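Local structure of fucose-specific lectin (6GKE) at residues Asn85-Phe90 with Val107-Asn112; Phe60-Ala65 with Tyr79-Asp84; Arg131-Lys136 with Ile144-Trp149. The protein binds L-fucose specifically, with strongest preference for alpha-1,6-linked core fucose on glycoproteins, and may act as an antifungal protein. The protein carries 1 engineered substitution. One frame throughout, in Å; residues are numbered along the deposited sequence. Where two conformers were deposited one is given.

Contact 1: residues Asn85-Phe90 with Val107-Asn112; sequences NILSEF and VKVGSN. With FUC (alpha-L-fucopyranose), chain B.
Asn-85 and Val-109 meet first through their backbones. The N-H of Val-109 reaches Asn-85 O over 2.8 Å, and two residues further along Leu-87 N gives an equally direct bond to Val-107 O at 2.9 Å. Together the two bonds frame the single bridge between Ile-86 and Lys-108. Asn-85, whose phi of 60° places it in the left-handed helical region, sends its side chain toward the other segment. Its CB comes to 3.4 Å from Val-109 O. With CG beside the backbone N (chi1 -78°), the amide lies against Ser-111, ND2 being 3.9 Å from Ser-111 CB. The amide is well gripped: Lys-58 bonds to OD1, a water also stands 3.0 Å from OD1 and close to Gly-110 O, and ND2 donates to Gly-311 O of the second subunit. This side chain thereby takes part in the dimer interface.

In this six-bladed beta-propeller the contact lies where one blade passes to the next: strand 87-93 belongs to the second blade, and 107-112 is the connection leading to strand 116-120 of the third. Leu-87 and Val-107 lie side by side and point the same way, their CB atoms 3.9 Å apart. Leu-87 CB also meets Val-109 CG2 at 3.8 Å. A second water ties these ends together, donating to Leu-87 O and accepting from Val-107 N. Tyr-134 of the third blade packs on both valines, so the connection is held from two blades at once. Further along strand 87-93, Glu-89 turns to the sugar and each of its carboxylate oxygens takes one hydroxyl of fucose, O3 on OE1 at 2.6 Å and O4 on OE2.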
loop_
_atom_site.group_PDB
_atom_site.type_symbol
_atom_site.label_atom_id
_atom_site.label_comp_id
_atom_site.label_asym_id
_atom_site.label_seq_id
_atom_site.Cartn_x
_atom_site.Cartn_y
_atom_site.Cartn_z
ATOM N N ASN A 85 17.331 8.606 -10.702
ATOM C CA ASN A 85 16.720 9.897 -10.406
ATOM C C ASN A 85 16.953 10.897 -11.544
ATOM O O ASN A 85 17.092 12.090 -11.305
ATOM C CB ASN A 85 17.175 10.442 -9.052
ATOM C CG ASN A 85 16.445 9.752 -7.925
ATOM O OD1 ASN A 85 15.214 9.703 -7.932
ATOM N ND2 ASN A 85 17.186 9.205 -6.975
ATOM N N ILE A 86 16.936 10.407 -12.786
ATOM C CA ILE A 86 17.013 11.275 -13.951
ATOM C C ILE A 86 15.602 11.468 -14.506
ATOM O O ILE A 86 14.868 10.508 -14.726
ATOM C CB ILE A 86 17.975 10.704 -15.011
ATOM C CG1 ILE A 86 19.389 10.528 -14.450
ATOM C CG2 ILE A 86 17.972 11.563 -16.263
ATOM C CD1 ILE A 86 20.038 11.808 -13.984
ATOM N N LEU A 87 15.245 12.734 -14.728
ATOM C CA LEU A 87 13.962 13.117 -15.294
ATOM C C LEU A 87 13.822 12.476 -16.676
ATOM O O LEU A 87 14.696 12.628 -17.523
ATOM C CB LEU A 87 13.914 14.645 -15.367
ATOM C CG LEU A 87 12.608 15.255 -15.862
ATOM C CD1 LEU A 87 11.427 14.866 -14.981
ATOM C CD2 LEU A 87 12.759 16.762 -15.935
ATOM N N SER A 88 12.705 11.772 -16.880
ATOM C CA SER A 88 12.483 10.933 -18.039
ATOM C C SER A 88 11.081 11.190 -18.598
ATOM O O SER A 88 10.219 11.759 -17.928
ATOM C CB SER A 88 12.680 9.477 -17.672
ATOM O OG SER A 88 13.988 9.247 -17.163
ATOM N N GLU A 89 10.868 10.745 -19.838
ATOM C CA GLU A 89 9.664 11.073 -20.587
ATOM C C GLU A 89 9.287 9.909 -21.498
ATOM O O GLU A 89 10.122 9.405 -22.242
ATOM C CB GLU A 89 9.925 12.325 -21.421
ATOM C CG GLU A 89 8.780 12.782 -22.311
ATOM C CD GLU A 89 9.228 13.809 -23.335
ATOM O OE1 GLU A 89 10.225 13.524 -24.037
ATOM O OE2 GLU A 89 8.583 14.886 -23.437
ATOM N N PHE A 90 8.003 9.547 -21.458
ATOM C CA PHE A 90 7.406 8.644 -22.430
ATOM C C PHE A 90 6.492 9.453 -23.343
ATOM O O PHE A 90 5.791 10.362 -22.912
ATOM C CB PHE A 90 6.688 7.483 -21.742
ATOM C CG PHE A 90 7.684 6.617 -21.020
ATOM C CD1 PHE A 90 8.484 5.740 -21.734
ATOM C CD2 PHE A 90 7.907 6.753 -19.660
ATOM C CE1 PHE A 90 9.473 5.004 -21.102
ATOM C CE2 PHE A 90 8.895 6.015 -19.029
ATOM C CZ PHE A 90 9.675 5.141 -19.750
ATOM N N VAL A 107 18.836 15.636 -16.426
ATOM C CA VAL A 107 18.301 16.450 -15.337
ATOM C C VAL A 107 18.129 15.565 -14.100
ATOM O O VAL A 107 17.267 14.686 -14.083
ATOM C CB VAL A 107 16.964 17.095 -15.743
ATOM C CG1 VAL A 107 16.395 17.932 -14.604
ATOM C CG2 VAL A 107 17.099 17.925 -17.014
ATOM N N LYS A 108 18.953 15.790 -13.073
ATOM C CA LYS A 108 18.852 15.028 -11.832
ATOM C C LYS A 108 17.762 15.652 -10.950
ATOM O O LYS A 108 17.703 16.867 -10.763
ATOM C CB LYS A 108 20.208 14.973 -11.122
ATOM C CG LYS A 108 20.282 14.042 -9.917
ATOM C CD LYS A 108 20.460 12.582 -10.275
ATOM C CE LYS A 108 20.971 11.743 -9.126
ATOM N NZ LYS A 108 21.617 10.500 -9.609
ATOM N N VAL A 109 16.916 14.786 -10.407
ATOM C CA VAL A 109 15.780 15.169 -9.595
ATOM C C VAL A 109 16.000 14.652 -8.171
ATOM O O VAL A 109 16.526 13.557 -7.968
ATOM C CB VAL A 109 14.499 14.605 -10.235
ATOM C CG1 VAL A 109 13.240 14.876 -9.433
ATOM C CG2 VAL A 109 14.325 15.121 -11.652
ATOM N N GLY A 110 15.606 15.453 -7.177
ATOM C CA GLY A 110 15.636 14.993 -5.793
ATOM C C GLY A 110 14.793 13.737 -5.626
ATOM O O GLY A 110 13.732 13.609 -6.238
ATOM N N SER A 111 15.239 12.797 -4.790
ATOM C CA SER A 111 14.572 11.496 -4.737
ATOM C C SER A 111 13.093 11.633 -4.354
ATOM O O SER A 111 12.278 10.840 -4.827
ATOM C CB SER A 111 15.287 10.548 -3.822
ATOM O OG SER A 111 15.279 11.044 -2.501
ATOM N N ASN A 112 12.760 12.608 -3.498
ATOM C CA ASN A 112 11.386 12.785 -3.020
ATOM C C ASN A 112 10.643 13.892 -3.781
ATOM O O ASN A 112 9.561 14.315 -3.354
ATOM C CB ASN A 112 11.344 13.084 -1.521
ATOM C CG ASN A 112 9.976 12.832 -0.921
ATOM O OD1 ASN A 112 9.286 11.877 -1.289
ATOM N ND2 ASN A 112 9.579 13.673 0.020
HETATM C C1 FUC B . 9.197 14.728 -28.903
HETATM C C2 FUC B . 9.940 14.355 -27.626
HETATM C C3 FUC B . 10.453 15.605 -26.924
HETATM C C4 FUC B . 9.283 16.556 -26.684
HETATM C C5 FUC B . 8.651 16.904 -28.027
HETATM C C6 FUC B . 7.480 17.863 -27.914
HETATM O O2 FUC B . 11.034 13.486 -27.938
HETATM O O3 FUC B . 11.141 15.248 -25.719
HETATM O O4 FUC B . 8.264 15.959 -25.870
HETATM O O5 FUC B . 8.179 15.695 -28.649
HETATM O O HOH W 1 12.746 11.460 -7.944
HETATM O O HOH W 2 16.808 14.375 -18.055
#

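Contact 2: residues Phe60-Ala65 with Tyr79-Asp84; sequences FSPLAA and YCVNKD
The flat group here is the Tyr-79 ring, which meets Ala-64 O obliquely, with CD2 4.0 Å away, while Leu-102, Ile-130 and Val-132 also touch its side chain. The puckered ring of Pro-62 brings CG to 3.5 Å from Val-81 CG2 in the conformer given. Tyr-79 and Ala-64 belong to a beta hairpin, strands 64-70 and 73-81, the first two strands of a four-stranded antiparallel propeller blade. They form an antiparallel hydrogen-bonded pair: Tyr-79 N donates to Ala-64 O at 2.8 Å, and Ala-64 N returns a longer bond to Tyr-79 O. The Tyr-79 side chain leaves the sheet on the same face as Ala-64 and carries its hydroxyl to Glu-89, a fucose-binding residue, consistent with a second-shell role in holding that carboxylate.

Leu-63 CD2 reaches the Cys-80 CB at 3.8 Å, and the leucine packs on Ala-11 of the preceding blade. Pro-62 has no N-H to offer to the pairing. Its carbonyl oxygen accepts a CA-H contact from Cys-80 as well as the Ser-61 hydroxyl. Toward Ser-61 a side chain enters the pairing. Ser-61 OG, held anti to its own nitrogen (chi1 175°), donates to Pro-62 O at 2.7 Å and accepts the N-H of Val-81 at 2.9 Å.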
loop_
_atom_site.group_PDB
_atom_site.type_symbol
_atom_site.label_atom_id
_atom_site.label_comp_id
_atom_site.label_asym_id
_atom_site.label_seq_id
_atom_site.Cartn_x
_atom_site.Cartn_y
_atom_site.Cartn_z
ATOM N N PHE A 60 7.707 4.210 -6.916
ATOM C CA PHE A 60 7.227 5.430 -6.231
ATOM C C PHE A 60 7.693 6.693 -6.971
ATOM O O PHE A 60 7.708 7.776 -6.398
ATOM C CB PHE A 60 7.618 5.443 -4.746
ATOM C CG PHE A 60 7.261 4.160 -4.041
ATOM C CD1 PHE A 60 5.968 3.927 -3.607
ATOM C CD2 PHE A 60 8.206 3.165 -3.847
ATOM C CE1 PHE A 60 5.625 2.731 -2.996
ATOM C CE2 PHE A 60 7.866 1.973 -3.225
ATOM C CZ PHE A 60 6.576 1.758 -2.805
ATOM N N SER A 61 7.992 6.569 -8.265
ATOM C CA SER A 61 8.346 7.710 -9.084
ATOM C C SER A 61 7.240 8.753 -9.052
ATOM O O SER A 61 6.055 8.426 -9.161
ATOM C CB SER A 61 8.556 7.295 -10.518
ATOM O OG SER A 61 8.800 8.415 -11.364
ATOM N N PRO A 62 7.589 10.055 -9.056
ATOM C CA PRO A 62 6.584 11.067 -9.355
ATOM C C PRO A 62 6.144 10.930 -10.821
ATOM O O PRO A 62 6.848 10.317 -11.637
ATOM C CB PRO A 62 7.323 12.376 -9.070
ATOM C CG PRO A 62 8.757 12.048 -9.412
ATOM C CD PRO A 62 8.942 10.628 -8.921
ATOM N N LEU A 63 4.972 11.490 -11.134
ATOM C CA LEU A 63 4.392 11.443 -12.476
ATOM C C LEU A 63 3.756 12.796 -12.796
ATOM O O LEU A 63 3.224 13.478 -11.918
ATOM C CB LEU A 63 3.304 10.372 -12.581
ATOM C CG LEU A 63 3.744 8.921 -12.416
ATOM C CD1 LEU A 63 2.526 8.008 -12.379
ATOM C CD2 LEU A 63 4.700 8.487 -13.520
ATOM N N ALA A 64 3.761 13.135 -14.086
ATOM C CA ALA A 64 2.990 14.247 -14.623
ATOM C C ALA A 64 2.694 13.927 -16.087
ATOM O O ALA A 64 3.384 13.108 -16.684
ATOM C CB ALA A 64 3.734 15.559 -14.476
ATOM N N ALA A 65 1.683 14.570 -16.666
ATOM C CA ALA A 65 1.347 14.295 -18.058
ATOM C C ALA A 65 0.672 15.503 -18.699
ATOM O O ALA A 65 -0.045 16.249 -18.023
ATOM C CB ALA A 65 0.456 13.083 -18.162
ATOM N N TYR A 79 5.809 12.282 -17.782
ATOM C CA TYR A 79 7.073 12.568 -17.104
ATOM C C TYR A 79 7.175 11.718 -15.843
ATOM O O TYR A 79 6.189 11.492 -15.146
ATOM C CB TYR A 79 7.189 14.069 -16.804
ATOM C CG TYR A 79 7.157 14.840 -18.094
ATOM C CD1 TYR A 79 8.265 14.831 -18.923
ATOM C CD2 TYR A 79 6.000 15.440 -18.565
ATOM C CE1 TYR A 79 8.239 15.416 -20.176
ATOM C CE2 TYR A 79 5.955 16.033 -19.817
ATOM C CZ TYR A 79 7.073 16.005 -20.632
ATOM O OH TYR A 79 7.004 16.535 -21.890
ATOM N N CYS A 80 8.402 11.263 -15.578
ATOM C CA CYS A 80 8.690 10.384 -14.466
ATOM C C CYS A 80 10.185 10.478 -14.170
ATOM O O CYS A 80 10.882 11.301 -14.757
ATOM C CB CYS A 80 8.256 8.960 -14.794
ATOM S SG CYS A 80 9.180 8.232 -16.172
ATOM N N VAL A 81 10.676 9.638 -13.259
ATOM C CA VAL A 81 12.054 9.588 -12.862
ATOM C C VAL A 81 12.549 8.130 -12.995
ATOM O O VAL A 81 11.836 7.232 -12.539
ATOM C CB VAL A 81 12.125 10.150 -11.426
ATOM C CG1 VAL A 81 13.529 10.100 -10.867
ATOM C CG2 VAL A 81 11.582 11.574 -11.349
ATOM N N ASN A 82 13.755 7.908 -13.522
ATOM C CA ASN A 82 14.304 6.561 -13.602
ATOM C C ASN A 82 15.009 6.206 -12.284
ATOM O O ASN A 82 14.981 6.957 -11.313
ATOM C CB ASN A 82 15.161 6.397 -14.859
ATOM C CG ASN A 82 16.513 7.072 -14.789
ATOM O OD1 ASN A 82 16.918 7.590 -13.749
ATOM N ND2 ASN A 82 17.223 7.070 -15.907
ATOM N N LYS A 83 15.660 5.043 -12.246
ATOM C CA LYS A 83 16.236 4.521 -11.007
ATOM C C LYS A 83 17.491 5.287 -10.599
ATOM O O LYS A 83 17.960 5.123 -9.482
ATOM C CB LYS A 83 16.533 3.029 -11.123
ATOM C CG LYS A 83 15.286 2.191 -10.926
ATOM C CD LYS A 83 15.501 0.734 -11.163
ATOM C CE LYS A 83 14.219 -0.054 -11.024
ATOM N NZ LYS A 83 14.454 -1.483 -11.327
ATOM N N ASP A 84 18.011 6.128 -11.504
ATOM C CA ASP A 84 19.135 7.022 -11.205
ATOM C C ASP A 84 18.640 8.449 -10.923
ATOM O O ASP A 84 19.436 9.385 -10.881
ATOM C CB ASP A 84 20.157 6.987 -12.340
ATOM C CG ASP A 84 20.837 5.634 -12.466
ATOM O OD1 ASP A 84 21.267 5.102 -11.430
ATOM O OD2 ASP A 84 20.902 5.113 -13.592
#

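Contact 3: residues Arg131-Lys136 with Ile144-Trp149; sequences RVYYQK and IHEYVW. With FUC (alpha-L-fucopyranose), chain E; FUC (alpha-L-fucopyranose), chain B; NDG (2-acetamido-2-deoxy-alpha-D-glucopyranose), chain C.
Backbone bonds join Val-132 to Tyr-147 and Tyr-134 to His-145, each pair exchanging two N-H···O contacts. Between and beyond them, Tyr-133 faces Glu-146 and Arg-131 faces Val-148 as non-hydrogen-bonded pairs.

Carbon-on-ring packing on the side of Tyr-134, His-145 and Tyr-147 includes two CH-pi contacts. With CG between its backbone N and carbonyl carbon (chi1 65°), Tyr-134 folds its ring across the neighbouring strand, and His-145 CB sits over one face, 3.7 Å from the centroid. The imidazole in turn has Lys-136 CE over one of its own faces in the conformer given. A water links Tyr-134 OH to Glu-146 O.

These strands, 129-134 and 142-149, form the hairpin at the middle of the third blade of the six-bladed propeller, and its other face supplies a fucose site. Here the contacts are largely hydrogen bonds. Glu-146 receives fucose O3 on OE1 at 2.6 Å and fucose O4 on OE2 at 2.7 Å; Ala-157 N also bonds to OE1. Tyr-133 runs alongside the glutamate and adds a weak bond from its OH to OE2, with ring and carboxylate planes 42° apart. Arg-131 brings the edge of its guanidinium to the sugar, NE donating to O4 at 2.8 Å and NH2 to O5. Val-148 CG1 lies over the centre of one guanidinium face at 3.5 Å. Arginine and glutamate make no direct salt bridge, since NE and OE2 are 4.1 Å apart; they converge on fucose O4 instead.

Stacking on sugar closes the strand at its far end. Trp-149 meets a different fucose, that of the Fucalpha1-6GlcNAc disaccharide: in the conformer given, fucose C5 and C6 lie over one ring face, while the GlcNAc ring oxygen O5 approaches the indole edge, 3.2 Å from CH2.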
loop_
_atom_site.group_PDB
_atom_site.type_symbol
_atom_site.label_atom_id
_atom_site.label_comp_id
_atom_site.label_asym_id
_atom_site.label_seq_id
_atom_site.Cartn_x
_atom_site.Cartn_y
_atom_site.Cartn_z
ATOM N N ARG A 131 6.257 22.822 -20.275
ATOM C CA ARG A 131 7.076 23.186 -19.121
ATOM C C ARG A 131 6.910 22.088 -18.074
ATOM O O ARG A 131 5.784 21.666 -17.802
ATOM C CB ARG A 131 6.663 24.546 -18.549
ATOM C CG ARG A 131 6.672 25.695 -19.552
ATOM C CD ARG A 131 8.075 26.072 -19.994
ATOM N NE ARG A 131 8.126 27.224 -20.890
ATOM C CZ ARG A 131 8.122 27.179 -22.222
ATOM N NH1 ARG A 131 7.904 26.040 -22.866
ATOM N NH2 ARG A 131 8.340 28.286 -22.917
ATOM N N VAL A 132 8.035 21.648 -17.504
ATOM C CA VAL A 132 8.070 20.599 -16.501
ATOM C C VAL A 132 8.715 21.174 -15.238
ATOM O O VAL A 132 9.757 21.817 -15.327
ATOM C CB VAL A 132 8.834 19.363 -17.004
ATOM C CG1 VAL A 132 8.871 18.268 -15.951
ATOM C CG2 VAL A 132 8.250 18.834 -18.302
ATOM N N TYR A 133 8.084 20.922 -14.087
ATOM C CA TYR A 133 8.509 21.468 -12.801
ATOM C C TYR A 133 8.906 20.323 -11.875
ATOM O O TYR A 133 8.217 19.303 -11.794
ATOM C CB TYR A 133 7.393 22.333 -12.202
ATOM C CG TYR A 133 7.046 23.472 -13.120
ATOM C CD1 TYR A 133 7.748 24.667 -13.073
ATOM C CD2 TYR A 133 6.101 23.312 -14.121
ATOM C CE1 TYR A 133 7.503 25.684 -13.981
ATOM C CE2 TYR A 133 5.850 24.318 -15.038
ATOM C CZ TYR A 133 6.557 25.504 -14.978
ATOM O OH TYR A 133 6.303 26.476 -15.907
ATOM N N TYR A 134 10.031 20.518 -11.185
ATOM C CA TYR A 134 10.656 19.484 -10.380
ATOM C C TYR A 134 11.516 20.161 -9.313
ATOM O O TYR A 134 11.760 21.361 -9.361
ATOM C CB TYR A 134 11.520 18.562 -11.253
ATOM C CG TYR A 134 12.709 19.254 -11.875
ATOM C CD1 TYR A 134 12.581 20.045 -13.005
ATOM C CD2 TYR A 134 13.970 19.154 -11.309
ATOM C CE1 TYR A 134 13.664 20.718 -13.555
ATOM C CE2 TYR A 134 15.062 19.815 -11.849
ATOM C CZ TYR A 134 14.914 20.598 -12.977
ATOM O OH TYR A 134 15.979 21.264 -13.513
ATOM N N GLN A 135 12.011 19.362 -8.367
ATOM C CA GLN A 135 12.966 19.844 -7.383
ATOM C C GLN A 135 14.253 19.029 -7.483
ATOM O O GLN A 135 14.236 17.845 -7.819
ATOM C CB GLN A 135 12.385 19.768 -5.975
ATOM C CG GLN A 135 11.139 20.626 -5.850
ATOM C CD GLN A 135 10.768 20.901 -4.418
ATOM O OE1 GLN A 135 10.229 20.043 -3.716
ATOM N NE2 GLN A 135 11.084 22.099 -3.958
ATOM N N LYS A 136 15.364 19.689 -7.152
ATOM C CA LYS A 136 16.685 19.068 -7.140
ATOM C C LYS A 136 17.014 18.500 -5.756
ATOM O O LYS A 136 17.806 17.566 -5.652
ATOM C CB LYS A 136 17.758 20.091 -7.514
ATOM C CG LYS A 136 17.716 20.581 -8.950
ATOM C CD LYS A 136 18.827 21.559 -9.260
ATOM C CE LYS A 136 18.849 22.009 -10.704
ATOM N NZ LYS A 136 20.056 22.815 -11.004
ATOM N N ILE A 144 11.769 25.276 -6.608
ATOM C CA ILE A 144 11.213 24.591 -7.754
ATOM C C ILE A 144 11.995 25.025 -8.994
ATOM O O ILE A 144 12.289 26.200 -9.170
ATOM C CB ILE A 144 9.707 24.871 -7.878
ATOM C CG1 ILE A 144 8.953 24.202 -6.728
ATOM C CG2 ILE A 144 9.170 24.451 -9.241
ATOM C CD1 ILE A 144 7.571 24.754 -6.520
ATOM N N HIS A 145 12.331 24.038 -9.826
ATOM C CA HIS A 145 13.036 24.245 -11.068
ATOM C C HIS A 145 12.125 23.891 -12.239
ATOM O O HIS A 145 11.221 23.072 -12.104
ATOM C CB HIS A 145 14.303 23.393 -11.106
ATOM C CG HIS A 145 15.301 23.800 -10.079
ATOM N ND1 HIS A 145 16.361 24.637 -10.374
ATOM C CD2 HIS A 145 15.387 23.528 -8.758
ATOM C CE1 HIS A 145 17.071 24.835 -9.279
ATOM N NE2 HIS A 145 16.495 24.167 -8.277
ATOM N N GLU A 146 12.426 24.488 -13.392
ATOM C CA GLU A 146 11.628 24.346 -14.599
ATOM C C GLU A 146 12.521 23.872 -15.747
ATOM O O GLU A 146 13.618 24.408 -15.936
ATOM C CB GLU A 146 11.019 25.709 -14.926
ATOM C CG GLU A 146 10.178 25.771 -16.188
ATOM C CD GLU A 146 9.862 27.198 -16.596
ATOM O OE1 GLU A 146 10.831 27.982 -16.704
ATOM O OE2 GLU A 146 8.667 27.522 -16.801
ATOM N N TYR A 147 12.026 22.908 -16.528
ATOM C CA TYR A 147 12.634 22.549 -17.816
ATOM C C TYR A 147 11.627 22.905 -18.916
ATOM O O TYR A 147 10.416 22.791 -18.735
ATOM C CB TYR A 147 13.147 21.095 -17.854
ATOM C CG TYR A 147 14.613 21.058 -18.210
ATOM C CD1 TYR A 147 15.566 21.400 -17.262
ATOM C CD2 TYR A 147 15.052 20.834 -19.508
ATOM C CE1 TYR A 147 16.908 21.510 -17.586
ATOM C CE2 TYR A 147 16.393 20.941 -19.849
ATOM C CZ TYR A 147 17.325 21.286 -18.886
ATOM O OH TYR A 147 18.648 21.426 -19.200
ATOM N N VAL A 148 12.170 23.358 -20.045
ATOM C CA VAL A 148 11.432 24.084 -21.072
ATOM C C VAL A 148 11.561 23.364 -22.413
ATOM O O VAL A 148 12.680 23.139 -22.863
ATOM C CB VAL A 148 12.023 25.503 -21.196
ATOM C CG1 VAL A 148 11.473 26.270 -22.388
ATOM C CG2 VAL A 148 11.852 26.293 -19.908
ATOM N N TRP A 149 10.431 23.075 -23.070
ATOM C CA TRP A 149 10.418 22.662 -24.475
ATOM C C TRP A 149 9.630 23.688 -25.280
ATOM O O TRP A 149 8.405 23.734 -25.175
ATOM C CB TRP A 149 9.773 21.293 -24.719
ATOM C CG TRP A 149 9.631 21.000 -26.186
ATOM C CD1 TRP A 149 8.677 21.442 -27.065
ATOM C CD2 TRP A 149 10.547 20.221 -26.967
ATOM N NE1 TRP A 149 8.938 20.979 -28.329
ATOM C CE2 TRP A 149 10.076 20.217 -28.295
ATOM C CE3 TRP A 149 11.709 19.513 -26.657
ATOM C CZ2 TRP A 149 10.740 19.531 -29.312
ATOM C CZ3 TRP A 149 12.365 18.838 -27.659
ATOM C CH2 TRP A 149 11.882 18.844 -28.967
HETATM C C1 FUC E . 10.614 30.673 -21.105
HETATM C C2 FUC E . 11.109 30.240 -19.731
HETATM C C3 FUC E . 10.247 30.913 -18.654
HETATM C C4 FUC E . 8.765 30.608 -18.892
HETATM C C5 FUC E . 8.408 31.143 -20.273
HETATM C C6 FUC E . 6.945 30.952 -20.612
HETATM O O1 FUC E . 10.958 32.048 -21.268
HETATM O O2 FUC E . 12.506 30.564 -19.590
HETATM O O3 FUC E . 10.669 30.517 -17.349
HETATM O O4 FUC E . 8.498 29.204 -18.891
HETATM O O5 FUC E . 9.200 30.472 -21.255
HETATM C C1 FUC B . 9.197 14.728 -28.903
HETATM C C2 FUC B . 9.940 14.355 -27.626
HETATM C C3 FUC B . 10.453 15.605 -26.924
HETATM C C4 FUC B . 9.283 16.556 -26.684
HETATM C C5 FUC B . 8.651 16.904 -28.027
HETATM C C6 FUC B . 7.480 17.863 -27.914
HETATM O O2 FUC B . 11.034 13.486 -27.938
HETATM O O3 FUC B . 11.141 15.248 -25.719
HETATM O O4 FUC B . 8.264 15.959 -25.870
HETATM O O5 FUC B . 8.179 15.695 -28.649
HETATM C C1 NDG C . 12.626 17.498 -32.444
HETATM C C2 NDG C . 13.639 16.364 -32.546
HETATM C C3 NDG C . 12.964 15.122 -33.113
HETATM C C4 NDG C . 11.735 14.764 -32.283
HETATM C C5 NDG C . 10.796 15.955 -32.106
HETATM C C6 NDG C . 9.675 15.641 -31.123
HETATM C C7 NDG C . 16.012 16.933 -32.865
HETATM C C8 NDG C . 17.070 17.310 -33.862
HETATM O O5 NDG C . 11.528 17.086 -31.628
HETATM O O3 NDG C . 13.891 14.032 -33.095
HETATM O O4 NDG C . 11.018 13.685 -32.891
HETATM O O6 NDG C . 10.156 15.262 -29.815
HETATM O O7 NDG C . 16.281 16.813 -31.678
HETATM N N2 NDG C . 14.784 16.742 -33.364
HETATM O O1 NDG C . 12.155 17.859 -33.748
HETATM O O HOH W 3 15.933 23.797 -14.566
#

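Contacts 1 and 2 are neighbours in the second blade, their centres about 6 Å apart: strand 73-81 of contact 2 and strand 87-93 of contact 1 are adjacent in one sheet. Lys-108 NZ probably bonds to Asp-84 O at 2.8 Å, and both contacts touch the second subunit. Contact 3 lies in the third blade, its centre about 10 Å from that of contact 1, which it meets where Gly-110 N probably bonds to Gln-135 O at 2.8 Å. Contact 2 reaches contact 3 where Tyr-79 CZ meets Val-132 CG2 at 3.8 Å. One bound fucose unites the two blades: Glu-89 of contact 1 and Trp-149 of contact 3 meet it, alongside Arg-77 and Trp-153, illustrating a binding site made between adjacent blades.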